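Local coordinates for protein tryparedoxin (Crithidia fasciculata, PDB 1O8X) that probably acts as a thioredoxin-like dithiol-disulfide oxidoreductase, passing electrons in the trypanosomatid defence against oxidative stress, at residues 48-53 with 63-68; 32-37 with 78-83; 104-107 with 112-115. The protein carries 1 engineered substitution. One frame throughout, in Å; residues are numbered along the deposited sequence.

All three contacts are built on one mixed sheet of the thioredoxin fold. Contact 1 sets helix 41-57 on strand 63-69; contact 2 joins the end of strand 30-36 to helix 74-81; contact 3 folds the loop after helix 94-103 onto strand 111-116. Strand 30-36 lies between the other two, parallel to 63-69 and antiparallel to 111-116. Along the chain, contact 1 falls between the halves of contact 2, and contact 3 follows. The centres of contacts 1 and 2 are about 9 Å apart; that of contact 3 lies about 14 Å from the first and 15 Å from the second. Two helices and a helix-ending loop thus pack on neighbouring strands, contact 2 beside the redox site.

Contact 1 (48-53 with 63-68); sequences PQLIEF and FEVVFC
Leu50 and Phe53 of helix 41-57 meet Val65 and Phe63 of strand 63-69 in two apolar pairs. Both helical residues, one turn apart, have side chains whose ends come nearer to the strand than their first bonds suggest. On the strand, Phe63 and Val65 alternate with Glu64, so both point toward the helix. The first pair is loose: Leu50 CD1 comes within 4.5 Å of Val65 CG2, methyl to methyl, although the CA atoms of Leu50 and Val65 are 9.4 Å apart. The side chain of Leu50 also touches Trp86.

At Phe53 the packing is closer. CG stands anti to the backbone N (chi1 -168°), which carries the ring out toward Phe63, and CE2 of Phe53 reaches to 3.7 Å from CZ of Phe63. The planes are near parallel, at 25°, but the rings are slid apart, with the centroids of Phe53 and Phe63 5.8 Å from each other, so they barely overlap and meet through CD2 and CE2 of one and CE2 and CZ of the other. Further aromatics extend the cluster: Phe57 packs edge-to-face with Phe53, as does Phe32 with Phe63, while Trp142 meets the ring of Phe53 and Phe140 that of Phe63.

This is the helix-on-sheet packing of the beta-alpha-beta unit formed by strand 30-36, helix 41-57 and strand 63-69. Glu64, between the two strand contacts, accepts a 2.9 Å bond at OE1 from Val65 N, and the same OE1 is bonded to Tyr54 OH. All four touching residues are buried and the interface is wholly apolar, so its chemistry implies adhesion by dispersion and exclusion of water rather than by directional bonds.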
# COMPACT_ATOMS: atom_id res chain seq x y z
N PRO A 48 -7.13 10.92 0.61
CA PRO A 48 -8.52 10.90 0.11
C PRO A 48 -8.64 10.61 -1.39
O PRO A 48 -9.60 9.98 -1.81
CB PRO A 48 -9.04 12.31 0.45
CG PRO A 48 -8.14 12.79 1.51
CD PRO A 48 -6.81 12.22 1.23
N GLN A 49 -7.66 11.05 -2.18
CA GLN A 49 -7.66 10.74 -3.62
C GLN A 49 -7.42 9.24 -3.85
O GLN A 49 -8.04 8.63 -4.72
CB GLN A 49 -6.63 11.60 -4.34
CG GLN A 49 -6.95 13.10 -4.27
CD GLN A 49 -5.82 13.94 -4.83
OE1 GLN A 49 -5.72 14.11 -6.04
NE2 GLN A 49 -4.97 14.46 -3.95
N LEU A 50 -6.55 8.64 -3.04
CA LEU A 50 -6.31 7.21 -3.13
C LEU A 50 -7.55 6.45 -2.66
O LEU A 50 -7.92 5.44 -3.27
CB LEU A 50 -5.05 6.83 -2.34
CG LEU A 50 -4.73 5.34 -2.29
CD1 LEU A 50 -4.56 4.73 -3.68
CD2 LEU A 50 -3.47 5.14 -1.48
N ILE A 51 -8.23 6.94 -1.62
CA ILE A 51 -9.44 6.27 -1.15
C ILE A 51 -10.53 6.29 -2.24
O ILE A 51 -11.18 5.29 -2.49
CB ILE A 51 -9.97 6.90 0.16
CG1 ILE A 51 -9.04 6.53 1.32
CG2 ILE A 51 -11.39 6.43 0.48
CD1 ILE A 51 -9.35 7.28 2.63
N GLU A 52 -10.69 7.43 -2.92
CA GLU A 52 -11.69 7.53 -3.98
C GLU A 52 -11.38 6.55 -5.11
O GLU A 52 -12.26 5.86 -5.62
CB GLU A 52 -11.72 8.96 -4.52
CG GLU A 52 -12.76 9.19 -5.60
CD GLU A 52 -12.95 10.65 -5.97
OE1 GLU A 52 -12.43 11.56 -5.25
OE2 GLU A 52 -13.61 10.88 -7.00
N PHE A 53 -10.12 6.50 -5.53
CA PHE A 53 -9.70 5.57 -6.56
C PHE A 53 -9.89 4.11 -6.15
O PHE A 53 -10.41 3.28 -6.93
CB PHE A 53 -8.24 5.85 -6.93
CG PHE A 53 -7.80 5.15 -8.18
CD1 PHE A 53 -7.98 5.74 -9.43
CD2 PHE A 53 -7.23 3.88 -8.12
CE1 PHE A 53 -7.57 5.08 -10.60
CE2 PHE A 53 -6.84 3.21 -9.28
CZ PHE A 53 -7.01 3.82 -10.51
N PHE A 63 -7.13 -4.91 -7.64
CA PHE A 63 -5.96 -4.56 -6.85
C PHE A 63 -6.33 -4.43 -5.37
O PHE A 63 -7.51 -4.31 -5.00
CB PHE A 63 -5.25 -3.30 -7.39
CG PHE A 63 -6.06 -2.03 -7.27
CD1 PHE A 63 -6.03 -1.27 -6.10
CD2 PHE A 63 -6.81 -1.56 -8.34
CE1 PHE A 63 -6.76 -0.09 -6.01
CE2 PHE A 63 -7.53 -0.38 -8.26
CZ PHE A 63 -7.51 0.36 -7.09
N GLU A 64 -5.29 -4.42 -4.55
CA GLU A 64 -5.41 -4.17 -3.13
C GLU A 64 -4.36 -3.17 -2.72
O GLU A 64 -3.36 -3.02 -3.41
CB GLU A 64 -5.22 -5.50 -2.37
CG GLU A 64 -5.50 -5.45 -0.88
CD GLU A 64 -6.87 -4.87 -0.56
OE1 GLU A 64 -6.99 -3.63 -0.40
OE2 GLU A 64 -7.83 -5.66 -0.47
N VAL A 65 -4.60 -2.47 -1.61
CA VAL A 65 -3.65 -1.53 -1.03
C VAL A 65 -3.23 -2.06 0.34
O VAL A 65 -4.08 -2.45 1.15
CB VAL A 65 -4.23 -0.09 -0.93
CG1 VAL A 65 -3.25 0.84 -0.22
CG2 VAL A 65 -4.55 0.45 -2.30
N VAL A 66 -1.92 -2.08 0.60
CA VAL A 66 -1.37 -2.50 1.87
C VAL A 66 -0.60 -1.32 2.47
O VAL A 66 0.44 -0.92 1.94
CB VAL A 66 -0.45 -3.72 1.71
CG1 VAL A 66 0.16 -4.12 3.04
CG2 VAL A 66 -1.22 -4.89 1.10
N PHE A 67 -1.13 -0.75 3.54
CA PHE A 67 -0.47 0.34 4.24
C PHE A 67 0.80 -0.14 4.95
O PHE A 67 0.75 -1.09 5.74
CB PHE A 67 -1.46 0.96 5.24
CG PHE A 67 -0.88 2.04 6.12
CD1 PHE A 67 -0.04 3.03 5.62
CD2 PHE A 67 -1.22 2.09 7.47
CE1 PHE A 67 0.46 4.02 6.46
CE2 PHE A 67 -0.71 3.07 8.30
CZ PHE A 67 0.13 4.04 7.79
N CYS A 68 1.91 0.52 4.62
CA CYS A 68 3.23 0.26 5.18
C CYS A 68 3.64 1.51 5.96
O CYS A 68 4.05 2.51 5.38
CB CYS A 68 4.21 -0.01 4.05
SG CYS A 68 3.84 -1.50 3.12

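Contact 2 (32-37 with 78-83); sequences FFYFSA and AGYFAK
Tyr80 supplies the polar contact through its hydroxyl: Ser36 OG and Tyr80 OH are 2.8 Å apart in a hydrogen bond in which either may be the donor. Ser36 OG lies at the edge of the Tyr80 ring, close to its plane. The first torsions agree: OG of Ser36 and CG of Tyr80 each stand anti to their own backbone N (chi1 -168° and -175°), which brings the two oxygens together. Tyr34 OH is 4.0 Å from Tyr80 OH, the two side chains crossing at about a right angle; its hydrogen bond goes instead to Thr47 OG1, which also forms a weak one with Tyr80 OH.

These residues join the end of strand 30-36 in the thioredoxin fold to helix 74-81. Ser36 and both tyrosines also touch Ala43, the engineered residue replacing the cysteine that, in another structure of this protein, is disulfide-bonded to Cys40, which places the contact beside the redox site.

Van der Waals packing accounts for the rest. Tyr80 CE2 rests 3.4 Å from Ala37 C, although the CB of that alanine points away. Ser36 CB sits over one face of the Tyr34 ring, toward its rim.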
# COMPACT_ATOMS: atom_id res chain seq x y z
N PHE A 32 -0.62 -2.75 -4.11
CA PHE A 32 0.07 -1.49 -3.91
C PHE A 32 0.50 -1.36 -2.47
O PHE A 32 -0.35 -1.35 -1.56
CB PHE A 32 -0.86 -0.32 -4.21
CG PHE A 32 -1.15 -0.10 -5.65
CD1 PHE A 32 -2.40 -0.45 -6.15
CD2 PHE A 32 -0.23 0.53 -6.50
CE1 PHE A 32 -2.73 -0.24 -7.47
CE2 PHE A 32 -0.54 0.74 -7.84
CZ PHE A 32 -1.80 0.37 -8.33
N PHE A 33 1.79 -1.21 -2.24
CA PHE A 33 2.33 -0.83 -0.93
C PHE A 33 2.24 0.68 -0.80
O PHE A 33 2.79 1.41 -1.62
CB PHE A 33 3.78 -1.28 -0.81
CG PHE A 33 3.95 -2.77 -0.90
CD1 PHE A 33 4.71 -3.32 -1.92
CD2 PHE A 33 3.35 -3.60 0.04
CE1 PHE A 33 4.89 -4.71 -2.01
CE2 PHE A 33 3.51 -4.99 -0.04
CZ PHE A 33 4.29 -5.54 -1.07
N TYR A 34 1.50 1.13 0.21
CA TYR A 34 1.29 2.56 0.46
C TYR A 34 2.10 2.97 1.66
O TYR A 34 1.78 2.61 2.79
CB TYR A 34 -0.20 2.85 0.69
CG TYR A 34 -0.48 4.32 0.93
CD1 TYR A 34 0.17 5.31 0.19
CD2 TYR A 34 -1.40 4.73 1.90
CE1 TYR A 34 -0.10 6.67 0.40
CE2 TYR A 34 -1.67 6.09 2.12
CZ TYR A 34 -1.02 7.05 1.35
OH TYR A 34 -1.25 8.40 1.51
N PHE A 35 3.19 3.68 1.40
CA PHE A 35 4.08 4.17 2.45
C PHE A 35 3.61 5.56 2.87
O PHE A 35 3.57 6.49 2.05
CB PHE A 35 5.53 4.24 1.95
CG PHE A 35 6.05 2.91 1.49
CD1 PHE A 35 5.82 2.46 0.19
CD2 PHE A 35 6.75 2.08 2.37
CE1 PHE A 35 6.28 1.21 -0.22
CE2 PHE A 35 7.23 0.84 1.93
CZ PHE A 35 6.98 0.41 0.65
N SER A 36 3.22 5.68 4.14
CA SER A 36 2.70 6.94 4.65
C SER A 36 2.82 6.95 6.16
O SER A 36 3.29 5.99 6.75
CB SER A 36 1.25 7.16 4.20
OG SER A 36 0.89 8.50 4.49
N ALA A 37 2.41 8.06 6.79
CA ALA A 37 2.44 8.19 8.23
C ALA A 37 1.44 9.23 8.63
O ALA A 37 1.16 10.16 7.86
CB ALA A 37 3.83 8.60 8.72
N ALA A 78 -2.41 3.14 14.62
CA ALA A 78 -3.74 2.56 14.71
C ALA A 78 -4.83 3.57 14.34
O ALA A 78 -5.78 3.22 13.62
CB ALA A 78 -3.97 1.99 16.09
N GLY A 79 -4.69 4.80 14.81
CA GLY A 79 -5.64 5.86 14.55
C GLY A 79 -5.70 6.23 13.07
O GLY A 79 -6.76 6.51 12.51
N TYR A 80 -4.54 6.24 12.43
CA TYR A 80 -4.42 6.57 11.03
C TYR A 80 -4.96 5.45 10.16
O TYR A 80 -5.76 5.69 9.26
CB TYR A 80 -2.94 6.87 10.74
CG TYR A 80 -2.62 7.36 9.34
CD1 TYR A 80 -3.47 8.22 8.66
CD2 TYR A 80 -1.44 6.96 8.71
CE1 TYR A 80 -3.18 8.66 7.39
CE2 TYR A 80 -1.13 7.40 7.44
CZ TYR A 80 -1.98 8.26 6.78
OH TYR A 80 -1.69 8.70 5.50
N PHE A 81 -4.58 4.21 10.47
CA PHE A 81 -5.09 3.07 9.71
C PHE A 81 -6.62 2.94 9.82
O PHE A 81 -7.28 2.54 8.87
CB PHE A 81 -4.38 1.76 10.11
CG PHE A 81 -4.93 0.55 9.39
CD1 PHE A 81 -4.99 0.51 8.01
CD2 PHE A 81 -5.42 -0.55 10.10
CE1 PHE A 81 -5.52 -0.60 7.34
CE2 PHE A 81 -5.95 -1.66 9.45
CZ PHE A 81 -6.01 -1.68 8.07
N ALA A 82 -7.18 3.31 10.97
CA ALA A 82 -8.63 3.20 11.18
C ALA A 82 -9.42 4.04 10.18
O ALA A 82 -10.60 3.80 9.94
CB ALA A 82 -9.00 3.59 12.62
N LYS A 83 -8.75 5.04 9.62
CA LYS A 83 -9.35 5.93 8.64
C LYS A 83 -9.12 5.47 7.19
O LYS A 83 -9.47 6.18 6.24
CB LYS A 83 -8.84 7.36 8.88
CG LYS A 83 -9.17 7.92 10.27
CD LYS A 83 -8.19 9.01 10.65
CE LYS A 83 -8.32 9.41 12.11
NZ LYS A 83 -7.20 10.32 12.49

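Contact 3 (104-107 with 112-115)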
# COMPACT_ATOMS: atom_id res chain seq x y z
N PHE A 104 12.83 -0.66 -1.92
CA PHE A 104 12.29 0.20 -2.97
C PHE A 104 12.83 1.61 -3.00
O PHE A 104 12.32 2.45 -3.73
CB PHE A 104 10.77 0.23 -2.85
CG PHE A 104 10.13 -0.95 -3.48
CD1 PHE A 104 9.35 -1.83 -2.74
CD2 PHE A 104 10.35 -1.20 -4.84
CE1 PHE A 104 8.77 -2.97 -3.38
CE2 PHE A 104 9.79 -2.29 -5.47
CZ PHE A 104 9.02 -3.18 -4.74
N ASN A 105 13.86 1.87 -2.19
CA ASN A 105 14.44 3.20 -2.10
C ASN A 105 13.39 4.29 -1.87
O ASN A 105 13.40 5.34 -2.51
CB ASN A 105 15.34 3.53 -3.29
CG ASN A 105 16.22 4.73 -3.01
OD1 ASN A 105 16.50 5.07 -1.84
ND2 ASN A 105 16.65 5.41 -4.06
N VAL A 106 12.51 4.03 -0.91
CA VAL A 106 11.51 5.02 -0.55
C VAL A 106 12.19 6.04 0.37
O VAL A 106 12.59 5.72 1.48
CB VAL A 106 10.32 4.38 0.18
CG1 VAL A 106 9.28 5.44 0.49
CG2 VAL A 106 9.70 3.27 -0.64
N GLU A 107 12.27 7.27 -0.10
CA GLU A 107 13.01 8.30 0.63
C GLU A 107 12.08 9.35 1.21
O GLU A 107 12.41 10.04 2.18
CB GLU A 107 14.01 8.97 -0.28
CG GLU A 107 15.19 8.10 -0.64
CD GLU A 107 16.25 8.91 -1.33
OE1 GLU A 107 15.98 9.42 -2.44
OE2 GLU A 107 17.35 9.05 -0.75
N LEU A 112 3.65 5.17 -3.40
CA LEU A 112 2.77 4.05 -3.70
C LEU A 112 3.44 3.18 -4.76
O LEU A 112 3.66 3.67 -5.88
CB LEU A 112 1.44 4.62 -4.19
CG LEU A 112 0.19 3.76 -4.34
CD1 LEU A 112 -0.21 3.17 -3.04
CD2 LEU A 112 -0.92 4.61 -4.90
N ILE A 113 3.72 1.92 -4.42
CA ILE A 113 4.43 1.00 -5.30
C ILE A 113 3.59 -0.22 -5.56
O ILE A 113 3.16 -0.89 -4.62
CB ILE A 113 5.77 0.63 -4.66
CG1 ILE A 113 6.55 1.95 -4.51
CG2 ILE A 113 6.52 -0.46 -5.46
CD1 ILE A 113 7.97 1.85 -4.22
N GLY A 114 3.35 -0.52 -6.83
CA GLY A 114 2.52 -1.65 -7.19
C GLY A 114 3.33 -2.82 -7.68
O GLY A 114 4.21 -2.65 -8.53
N VAL A 115 3.07 -3.98 -7.11
CA VAL A 115 3.71 -5.23 -7.49
C VAL A 115 2.66 -6.28 -7.84
O VAL A 115 1.55 -6.27 -7.31
CB VAL A 115 4.68 -5.75 -6.38
CG1 VAL A 115 5.67 -4.66 -5.95
CG2 VAL A 115 3.93 -6.28 -5.18
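A Schellman motif ends helix 94-103, and the loop that leaves it folds over strand 111-116, where Phe104 and Val106 meet Ile113 and Val115. The evidence for the motif is the positive phi of Asn105 (50°) together with the backbone bonds Val106 N to Ser101 O and Asn105 N to Lys102 O. With Asn105 turning the chain, the residues on both sides of it, Phe104 and Val106, point toward the strand.

Ile113 is the centre of the contact and uses both its branches. Its CG2 methyl sits over the middle of one face of the Phe104 ring, 3.7 Å from the ring centroid and only 10° off the normal, a well-formed CH-pi contact. The longer branch passes toward the root of the same side chain, where CD1 of Ile113 lies 3.5 Å from CB of Phe104. With CG1 anti to the carbonyl carbon (chi1 -61°) and the branch running on extended, CD1 reaches that root, while CG2 stands anti to the backbone N. CD1 of Ile113 also approaches CG2 of Val106 at 4.2 Å. At the far end of the ring, Phe104 CZ meets CG1 of Val115 at 3.9 Å, and the two side chains are inclined to each other.

Ile113 and Val115 alternate with Gly114, so both direct their side chains to the same side of the strand. Tyr7 also packs its ring against Phe104 and touches Val115, and Phe35 touches Val106. Every contact across the two segments is carbon to carbon, and the touching strand residues are buried while those of the loop are partly exposed. The chemistry therefore implies that an apolar anchor, with the face of Phe104 on the methyl of Ile113 as its main element, holds the end of helix 94-103 against the sheet.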